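Local coordinates for protein nsp9 (Porcine coronavirus HKU15, PDB 5YM6) that binds nucleic acid, with an affinity enhanced by dimerization, and probably acts as an RNA-binding protein in coronavirus replication, at residues Ile38-Thr43 / Gly96-His101. Residues are numbered along the deposited sequence; the frame is centred on the assembly and turned at random.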
loop_
_atom_site.group_PDB
_atom_site.type_symbol
_atom_site.label_atom_id
_atom_site.label_comp_id
_atom_site.label_asym_id
_atom_site.label_seq_id
_atom_site.Cartn_x
_atom_site.Cartn_y
_atom_site.Cartn_z
ATOM N N ILE B 38 1.706 -2.874 13.779
ATOM C CA ILE B 38 1.908 -4.270 13.411
ATOM C C ILE B 38 3.201 -4.387 12.590
ATOM O O ILE B 38 3.449 -3.578 11.704
ATOM C CB ILE B 38 0.699 -4.840 12.617
ATOM C CG1 ILE B 38 1.005 -6.251 12.099
ATOM C CG2 ILE B 38 0.314 -3.920 11.488
ATOM C CD1 ILE B 38 -0.243 -7.032 11.633
ATOM N N LEU B 39 4.039 -5.362 12.915
ATOM C CA LEU B 39 5.263 -5.572 12.137
ATOM C C LEU B 39 4.910 -6.223 10.804
ATOM O O LEU B 39 4.350 -7.313 10.777
ATOM C CB LEU B 39 6.257 -6.436 12.910
ATOM C CG LEU B 39 7.528 -6.794 12.130
ATOM C CD1 LEU B 39 8.265 -5.519 11.835
ATOM C CD2 LEU B 39 8.387 -7.784 12.901
ATOM N N VAL B 40 5.238 -5.551 9.709
ATOM C CA VAL B 40 4.857 -6.027 8.372
ATOM C C VAL B 40 6.020 -6.577 7.553
ATOM O O VAL B 40 5.865 -7.565 6.828
ATOM C CB VAL B 40 4.172 -4.893 7.584
ATOM C CG1 VAL B 40 3.945 -5.309 6.122
ATOM C CG2 VAL B 40 2.857 -4.535 8.268
ATOM N N ALA B 41 7.185 -5.945 7.664
ATOM C CA ALA B 41 8.344 -6.351 6.863
ATOM C C ALA B 41 9.667 -5.973 7.503
ATOM O O ALA B 41 9.725 -5.089 8.366
ATOM C CB ALA B 41 8.252 -5.732 5.458
ATOM N N ILE B 42 10.744 -6.635 7.065
ATOM C CA ILE B 42 12.084 -6.212 7.440
ATOM C C ILE B 42 12.942 -6.144 6.191
ATOM O O ILE B 42 12.637 -6.811 5.196
ATOM C CB ILE B 42 12.722 -7.158 8.456
ATOM C CG1 ILE B 42 12.869 -8.566 7.867
ATOM C CG2 ILE B 42 11.880 -7.181 9.739
ATOM C CD1 ILE B 42 13.795 -9.465 8.651
ATOM N N THR B 43 13.980 -5.313 6.231
ATOM C CA THR B 43 15.020 -5.353 5.205
ATOM C C THR B 43 16.394 -5.569 5.821
ATOM O O THR B 43 16.659 -5.207 6.965
ATOM C CB THR B 43 15.058 -4.078 4.347
ATOM O OG1 THR B 43 15.312 -2.937 5.180
ATOM C CG2 THR B 43 13.744 -3.892 3.595
ATOM N N GLY B 96 0.949 -3.665 0.548
ATOM C CA GLY B 96 0.855 -2.478 -0.292
ATOM C C GLY B 96 1.372 -1.232 0.405
ATOM O O GLY B 96 2.058 -0.424 -0.202
ATOM N N MET B 97 1.021 -1.068 1.672
ATOM C CA MET B 97 1.515 0.068 2.455
ATOM C C MET B 97 3.050 0.145 2.455
ATOM O O MET B 97 3.642 1.210 2.241
ATOM C CB MET B 97 1.016 -0.025 3.900
ATOM C CG MET B 97 -0.453 0.296 4.109
ATOM S SD MET B 97 -0.818 2.034 3.874
ATOM C CE MET B 97 0.124 2.805 5.194
ATOM N N VAL B 98 3.689 -0.991 2.694
ATOM C CA VAL B 98 5.154 -1.035 2.779
ATOM C C VAL B 98 5.806 -0.894 1.406
ATOM O O VAL B 98 6.789 -0.168 1.254
ATOM C CB VAL B 98 5.613 -2.324 3.469
ATOM C CG1 VAL B 98 7.128 -2.499 3.374
ATOM C CG2 VAL B 98 5.178 -2.296 4.909
ATOM N N ILE B 99 5.244 -1.538 0.389
ATOM C CA ILE B 99 5.788 -1.395 -0.964
ATOM C C ILE B 99 5.721 0.063 -1.421
ATOM O O ILE B 99 6.664 0.567 -2.035
ATOM C CB ILE B 99 5.050 -2.295 -1.966
ATOM C CG1 ILE B 99 5.357 -3.764 -1.664
ATOM C CG2 ILE B 99 5.461 -1.979 -3.399
ATOM C CD1 ILE B 99 4.606 -4.740 -2.535
ATOM N N GLY B 100 4.618 0.739 -1.109
ATOM C CA GLY B 100 4.477 2.143 -1.455
ATOM C C GLY B 100 5.523 3.000 -0.765
ATOM O O GLY B 100 6.096 3.916 -1.363
ATOM N N HIS B 101 5.778 2.693 0.501
ATOM C CA HIS B 101 6.717 3.466 1.298
ATOM C C HIS B 101 8.131 3.311 0.754
ATOM O O HIS B 101 8.845 4.299 0.573
ATOM C CB HIS B 101 6.644 3.034 2.769
ATOM C CG HIS B 101 7.494 3.856 3.688
ATOM N ND1 HIS B 101 7.015 4.977 4.338
ATOM C CD2 HIS B 101 8.779 3.715 4.080
ATOM C CE1 HIS B 101 7.978 5.489 5.087
ATOM N NE2 HIS B 101 9.059 4.745 4.943
#
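Val98, on the helix 92-105, reaches the strand 36-44 with both of its methyl groups, one for each of the neighbouring residues Val40 and Ala41. From CB its side chain forks. CG1 lies anti to the backbone N (chi1 171°) and ends 4.0 Å from Ala41 CB, while CG2, beside the backbone N, meets Val40. That second branch is the tighter one: Val98 CG2 stands 3.5 Å from Val40 CG1, closer than usual for two methyl carbons, and 3.9 Å from Val40 CB. The two valines do not meet end on but slip alongside each other in opposite directions, and the approach is lopsided: Val98 CG2 leans in toward the branch point of Val40. All three side chains are buried and apolar, and the junction is small: the two segments bury 104 Å² between them, a single helix residue set against two strand residues.

Consecutive residues of a regular strand point to alternate faces, yet Val40 and Ala41 both turn their CB atoms toward the helix. The explanation is a classic beta bulge, in which the two stand opposite Phe29 of the strand 23-33 and both make backbone hydrogen bonds to it; phi/psi of -108°/-38° at Val40 marks the break in the extended chain. Ile42 then points away from the helix. Ala41 also packs on Leu84 and Phe86 of the strand 82-86. Next to Val98, Met97 and Ile99 pack against the second subunit, so the same helix serves the sheet and the dimer. The arrangement belongs to the nsp9 fold, an antiparallel beta barrel with a C-terminal helix, one residue of which meets the bulge in strand 36-44.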